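Local coordinates for protein glycoside hydrolase family 81 (Clostridium thermocellum, PDB 6FOP) that probably hydrolyses beta-1,3-glucans such as laminarin, as a family 81 glycoside hydrolase of the cellulosome-forming bacterium Clostridium thermocellum, at residues Ala262-Gln267 with Asp471-His476; Thr283-Met288 with Ser553-Gly558. All blocks are in the same frame, centred on the assembly; numbering follows the deposited sequence.

Contact 1: residues Ala262-Gln267 with Asp471-His476; sequences ALYPHQ and DPYEGH
Tyr473 reaches across to Ala262, Tyr264 and Gln267. Its CB points neither toward nor away from 262-267, and the ring then extends to it, with Tyr264 at its edge and Gln267 over one face. CD1 lies 3.7 Å from CE2 of Tyr264, the ring planes inclined at 59°. CE1 passes 3.5 Å from OE1 of Gln267, whose amide stands upright on the ring, its NE2 3.4 Å above the centre of the face. CG, CD2, CE2 and CZ lie under Gln267 NE2 at 3.7 to 3.8 Å, and CZ is also 3.5 Å from Ala262 O. At the tip, Tyr473 OH donates to Ala262 O at 2.7 Å, arriving from above the carbonyl plane; the long tyrosine suits the place because its ring packs on the way while its hydroxyl reaches this carbonyl.

The loop 471-476 is shaped by an Asx turn at Asp471, whose OD1 accepts from Tyr473 N and Glu474 N, and by a G1 beta bulge in which Gly475 takes the positive phi. Across the contact, strand 260-263 gives way to helix 265-268, with Tyr264 as N-cap residue. With CG anti to its carbonyl carbon (chi1 -65°) and the chain extended beyond it, Gln267 brings OE1 to accept from Tyr264 N at 2.9 Å, fixing the amide. A water joins Gln267 NE2, His266 NE2 and Pro472 O, while His266 ND1 is held by Tyr534 and Tyr264 OH by His56.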
loop_
_atom_site.group_PDB
_atom_site.type_symbol
_atom_site.label_atom_id
_atom_site.label_comp_id
_atom_site.label_asym_id
_atom_site.label_seq_id
_atom_site.Cartn_x
_atom_site.Cartn_y
_atom_site.Cartn_z
ATOM N N ALA A 262 -7.167 11.829 -13.219
ATOM C CA ALA A 262 -5.939 12.430 -12.734
ATOM C C ALA A 262 -5.046 11.259 -12.275
ATOM O O ALA A 262 -5.459 10.431 -11.483
ATOM C CB ALA A 262 -6.211 13.394 -11.580
ATOM N N LEU A 263 -3.788 11.305 -12.710
ATOM C CA LEU A 263 -2.808 10.245 -12.458
ATOM C C LEU A 263 -1.685 10.757 -11.600
ATOM O O LEU A 263 -1.186 11.842 -11.824
ATOM C CB LEU A 263 -2.211 9.747 -13.784
ATOM C CG LEU A 263 -2.989 8.690 -14.548
ATOM C CD1 LEU A 263 -4.381 9.158 -14.971
ATOM C CD2 LEU A 263 -2.204 8.258 -15.788
ATOM N N TYR A 264 -1.304 9.952 -10.612
ATOM C CA TYR A 264 -0.136 10.242 -9.804
ATOM C C TYR A 264 1.156 9.967 -10.586
ATOM O O TYR A 264 1.151 9.174 -11.556
ATOM C CB TYR A 264 -0.138 9.345 -8.602
ATOM C CG TYR A 264 -1.213 9.547 -7.560
ATOM C CD1 TYR A 264 -1.284 10.716 -6.810
ATOM C CD2 TYR A 264 -2.177 8.562 -7.315
ATOM C CE1 TYR A 264 -2.216 10.858 -5.789
ATOM C CE2 TYR A 264 -3.081 8.682 -6.274
ATOM C CZ TYR A 264 -3.122 9.833 -5.526
ATOM O OH TYR A 264 -4.021 9.882 -4.483
ATOM N N PRO A 265 2.285 10.540 -10.141
ATOM C CA PRO A 265 3.559 10.243 -10.810
ATOM C C PRO A 265 3.899 8.762 -10.978
ATOM O O PRO A 265 4.411 8.377 -12.036
ATOM C CB PRO A 265 4.573 10.938 -9.906
ATOM C CG PRO A 265 3.818 12.121 -9.392
ATOM C CD PRO A 265 2.440 11.592 -9.134
ATOM N N HIS A 266 3.627 7.925 -9.976
ATOM C CA HIS A 266 3.952 6.504 -10.178
ATOM C C HIS A 266 3.151 5.853 -11.303
ATOM O O HIS A 266 3.513 4.759 -11.768
ATOM C CB HIS A 266 3.823 5.697 -8.881
ATOM C CG HIS A 266 2.415 5.392 -8.510
ATOM N ND1 HIS A 266 1.617 6.316 -7.877
ATOM C CD2 HIS A 266 1.650 4.289 -8.696
ATOM C CE1 HIS A 266 0.416 5.808 -7.717
ATOM N NE2 HIS A 266 0.412 4.575 -8.193
ATOM N N GLN A 267 2.044 6.485 -11.717
ATOM C CA GLN A 267 1.227 6.010 -12.833
ATOM C C GLN A 267 1.654 6.631 -14.155
ATOM O O GLN A 267 1.699 5.941 -15.170
ATOM C CB GLN A 267 -0.246 6.327 -12.603
ATOM C CG GLN A 267 -0.829 5.590 -11.398
ATOM C CD GLN A 267 -2.146 6.135 -10.913
ATOM O OE1 GLN A 267 -2.367 7.329 -10.959
ATOM N NE2 GLN A 267 -3.011 5.276 -10.439
ATOM N N ASP A 471 -3.830 0.101 -1.415
ATOM C CA ASP A 471 -4.650 1.130 -2.111
ATOM C C ASP A 471 -4.234 1.048 -3.591
ATOM O O ASP A 471 -3.120 1.435 -3.957
ATOM C CB ASP A 471 -4.328 2.490 -1.533
ATOM C CG ASP A 471 -5.106 3.639 -2.174
ATOM O OD1 ASP A 471 -5.384 3.551 -3.392
ATOM O OD2 ASP A 471 -5.314 4.650 -1.448
ATOM N N PRO A 472 -5.115 0.526 -4.445
ATOM C CA PRO A 472 -4.721 0.332 -5.847
ATOM C C PRO A 472 -4.328 1.593 -6.605
ATOM O O PRO A 472 -3.581 1.521 -7.593
ATOM C CB PRO A 472 -5.943 -0.336 -6.482
ATOM C CG PRO A 472 -6.738 -0.855 -5.355
ATOM C CD PRO A 472 -6.470 0.001 -4.177
ATOM N N TYR A 473 -4.871 2.733 -6.190
ATOM C CA TYR A 473 -4.655 3.965 -6.935
ATOM C C TYR A 473 -3.439 4.743 -6.431
ATOM O O TYR A 473 -2.649 5.247 -7.232
ATOM C CB TYR A 473 -5.926 4.836 -7.062
ATOM C CG TYR A 473 -5.998 5.626 -8.346
ATOM C CD1 TYR A 473 -5.475 6.918 -8.421
ATOM C CD2 TYR A 473 -6.640 5.106 -9.452
ATOM C CE1 TYR A 473 -5.549 7.637 -9.587
ATOM C CE2 TYR A 473 -6.718 5.840 -10.630
ATOM C CZ TYR A 473 -6.209 7.129 -10.681
ATOM O OH TYR A 473 -6.285 7.865 -11.858
ATOM N N GLU A 474 -3.285 4.841 -5.118
ATOM C CA GLU A 474 -2.038 5.411 -4.600
ATOM C C GLU A 474 -0.854 4.473 -4.841
ATOM O O GLU A 474 0.285 4.924 -4.765
ATOM C CB GLU A 474 -2.123 5.768 -3.114
ATOM C CG GLU A 474 -3.036 6.947 -2.834
ATOM C CD GLU A 474 -2.611 7.863 -1.717
ATOM O OE1 GLU A 474 -1.427 7.844 -1.240
ATOM O OE2 GLU A 474 -3.474 8.699 -1.334
ATOM N N GLY A 475 -1.129 3.187 -5.069
ATOM C CA GLY A 475 -0.083 2.207 -5.330
ATOM C C GLY A 475 0.714 1.747 -4.139
ATOM O O GLY A 475 1.801 1.204 -4.318
ATOM N N HIS A 476 0.202 1.972 -2.931
ATOM C CA HIS A 476 0.883 1.535 -1.737
ATOM C C HIS A 476 -0.148 1.151 -0.697
ATOM O O HIS A 476 -1.358 1.396 -0.895
ATOM C CB HIS A 476 1.826 2.621 -1.185
ATOM C CG HIS A 476 1.101 3.831 -0.701
ATOM N ND1 HIS A 476 0.517 3.896 0.550
ATOM C CD2 HIS A 476 0.772 4.979 -1.340
ATOM C CE1 HIS A 476 -0.154 5.035 0.648
ATOM N NE2 HIS A 476 0.016 5.717 -0.468
HETATM O O HOH W 1 -1.545 2.759 -9.127
#

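Contact 2: residues Thr283-Met288 with Ser553-Gly558; sequences TLRGIM and SMVWGG
Arg285 leaves the backbone with CG anti to its own carbonyl carbon (chi1 -66°) and bends again at chi2, a folded course that carries the guanidinium over to Val555 and Trp556. Leu284, the residue before, instead sets CG opposite its backbone N (chi1 -174°), sending CD2 toward the two glycines at the end of 553-558.

The guanidinium grips a single atom, Trp556 O, end-on with two nitrogens. The NH2 bond is the shorter at 2.9 Å and the straighter at hydrogen, 156°, although it descends on the oxygen from above the carbonyl plane; NH1, at 3.2 Å, approaches nearly in line with the C=O bond. The oxygen lies in the guanidinium plane, so both bonds fix the rotation of the group. NH2 also forms a salt bridge with Glu474 OE1, so it is shared between carbonyl and carboxylate. Val555 CG1 rests on one face, 3.6 Å from Arg285 CZ, an apolar methyl suited to a flat cation that makes its hydrogen bonds at the rim.

Leu284 and Arg285 are the central residues of a type I beta turn, Thr283 to Gly286, which links strands 280-283 and 286-292 as a hairpin. Thr283 OG1 braces it by donating to Gly286 O at 2.7 Å, and Gly286 adopts backbone angles that would press a CB against the preceding carbonyl. Facing the turn is the end of strand 554-556, where Leu284 CD2 packs against the backbone of Gly557 and Gly558, 3.5 Å from Gly557 O. Leu284 also packs on Tyr560 of the adjoining strand, and Gly557 O accepts from His56 NE2.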
loop_
_atom_site.group_PDB
_atom_site.type_symbol
_atom_site.label_atom_id
_atom_site.label_comp_id
_atom_site.label_asym_id
_atom_site.label_seq_id
_atom_site.Cartn_x
_atom_site.Cartn_y
_atom_site.Cartn_z
ATOM N N THR A 283 -0.050 18.651 -6.299
ATOM C CA THR A 283 -0.556 17.963 -5.125
ATOM C C THR A 283 0.574 17.535 -4.210
ATOM O O THR A 283 1.755 17.631 -4.533
ATOM C CB THR A 283 -1.355 16.692 -5.514
ATOM O OG1 THR A 283 -0.456 15.599 -5.800
ATOM C CG2 THR A 283 -2.295 16.938 -6.691
ATOM N N LEU A 284 0.186 17.051 -3.040
ATOM C CA LEU A 284 1.151 16.555 -2.075
ATOM C C LEU A 284 1.993 15.417 -2.648
ATOM O O LEU A 284 3.167 15.267 -2.246
ATOM C CB LEU A 284 0.412 16.059 -0.839
ATOM C CG LEU A 284 1.276 15.637 0.332
ATOM C CD1 LEU A 284 2.012 16.829 0.927
ATOM C CD2 LEU A 284 0.423 14.973 1.375
ATOM N N ARG A 285 1.422 14.653 -3.578
ATOM C CA ARG A 285 2.094 13.516 -4.233
ATOM C C ARG A 285 2.898 13.913 -5.466
ATOM O O ARG A 285 3.372 13.062 -6.208
ATOM C CB ARG A 285 1.064 12.429 -4.597
ATOM C CG ARG A 285 0.399 11.755 -3.410
ATOM C CD ARG A 285 1.269 10.678 -2.754
ATOM N NE ARG A 285 0.509 10.065 -1.672
ATOM C CZ ARG A 285 0.304 10.592 -0.469
ATOM N NH1 ARG A 285 1.000 11.661 -0.030
ATOM N NH2 ARG A 285 -0.594 10.048 0.336
ATOM N N GLY A 286 3.095 15.211 -5.676
ATOM C CA GLY A 286 3.712 15.689 -6.903
ATOM C C GLY A 286 2.677 16.177 -7.895
ATOM O O GLY A 286 1.492 16.384 -7.566
ATOM N N ILE A 287 3.105 16.311 -9.138
ATOM C CA ILE A 287 2.215 16.746 -10.190
ATOM C C ILE A 287 1.336 15.562 -10.584
ATOM O O ILE A 287 1.844 14.463 -10.858
ATOM C CB ILE A 287 3.005 17.205 -11.427
ATOM C CG1 ILE A 287 3.857 18.427 -11.093
ATOM C CG2 ILE A 287 2.104 17.451 -12.623
ATOM C CD1 ILE A 287 3.116 19.651 -10.643
ATOM N N MET A 288 0.022 15.786 -10.585
ATOM C CA MET A 288 -0.933 14.856 -11.181
ATOM C C MET A 288 -1.198 15.317 -12.594
ATOM O O MET A 288 -1.578 16.467 -12.806
ATOM C CB MET A 288 -2.242 14.747 -10.385
ATOM C CG MET A 288 -2.057 14.064 -9.047
ATOM S SD MET A 288 -3.574 13.826 -8.108
ATOM C CE MET A 288 -4.118 12.208 -8.685
ATOM N N SER A 553 9.946 9.270 5.935
ATOM C CA SER A 553 9.693 8.043 6.700
ATOM C C SER A 553 8.218 7.710 6.878
ATOM O O SER A 553 7.890 6.537 7.059
ATOM C CB SER A 553 10.407 8.111 8.051
ATOM O OG SER A 553 10.137 9.317 8.717
ATOM N N MET A 554 7.351 8.730 6.857
ATOM C CA MET A 554 5.903 8.531 6.935
ATOM C C MET A 554 5.180 9.316 5.865
ATOM O O MET A 554 5.426 10.503 5.687
ATOM C CB MET A 554 5.354 8.881 8.319
ATOM C CG MET A 554 5.852 7.978 9.391
ATOM S SD MET A 554 5.094 8.060 11.010
ATOM C CE MET A 554 3.431 7.775 10.581
ATOM N N VAL A 555 4.287 8.610 5.182
ATOM C CA VAL A 555 3.427 9.185 4.160
ATOM C C VAL A 555 1.985 9.126 4.639
ATOM O O VAL A 555 1.490 8.052 5.008
ATOM C CB VAL A 555 3.581 8.404 2.820
ATOM C CG1 VAL A 555 2.570 8.882 1.760
ATOM C CG2 VAL A 555 5.024 8.501 2.338
ATOM N N TRP A 556 1.348 10.301 4.656
ATOM C CA TRP A 556 -0.039 10.460 5.041
ATOM C C TRP A 556 -0.858 10.962 3.863
ATOM O O TRP A 556 -0.324 11.403 2.840
ATOM C CB TRP A 556 -0.181 11.480 6.181
ATOM C CG TRP A 556 0.470 11.106 7.479
ATOM C CD1 TRP A 556 1.810 11.131 7.789
ATOM C CD2 TRP A 556 -0.205 10.727 8.665
ATOM N NE1 TRP A 556 1.985 10.752 9.087
ATOM C CE2 TRP A 556 0.775 10.487 9.650
ATOM C CE3 TRP A 556 -1.548 10.518 8.977
ATOM C CZ2 TRP A 556 0.451 10.058 10.930
ATOM C CZ3 TRP A 556 -1.877 10.081 10.248
ATOM C CH2 TRP A 556 -0.880 9.865 11.219
ATOM N N GLY A 557 -2.179 10.912 4.000
ATOM C CA GLY A 557 -3.037 11.612 3.045
ATOM C C GLY A 557 -2.756 13.103 2.928
ATOM O O GLY A 557 -2.776 13.671 1.816
ATOM N N GLY A 558 -2.479 13.721 4.071
ATOM C CA GLY A 558 -2.377 15.187 4.187
ATOM C C GLY A 558 -1.002 15.732 4.507
ATOM O O GLY A 558 -0.877 16.944 4.613
#

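How the contacts relate
From the N terminus the chain first meets 262-267, at the end of strand 260-263, and then 283-288, at the turn into strand 286-292, the neighbour of 260-263 in a three-stranded antiparallel sheet. It runs on through a region rich in helices to 471-476, where contact 1 closes a loop of some 200 residues, and later to 553-558, where contact 2 closes a longer one. The two loops cross rather than nest. Both fasten the small sheet to parts of the C-terminal family domain, and they touch directly: Glu474 OE1 forms a salt bridge with Arg285 NH2 at 2.8 Å, while Pro265 packs against the backbone of 283-288.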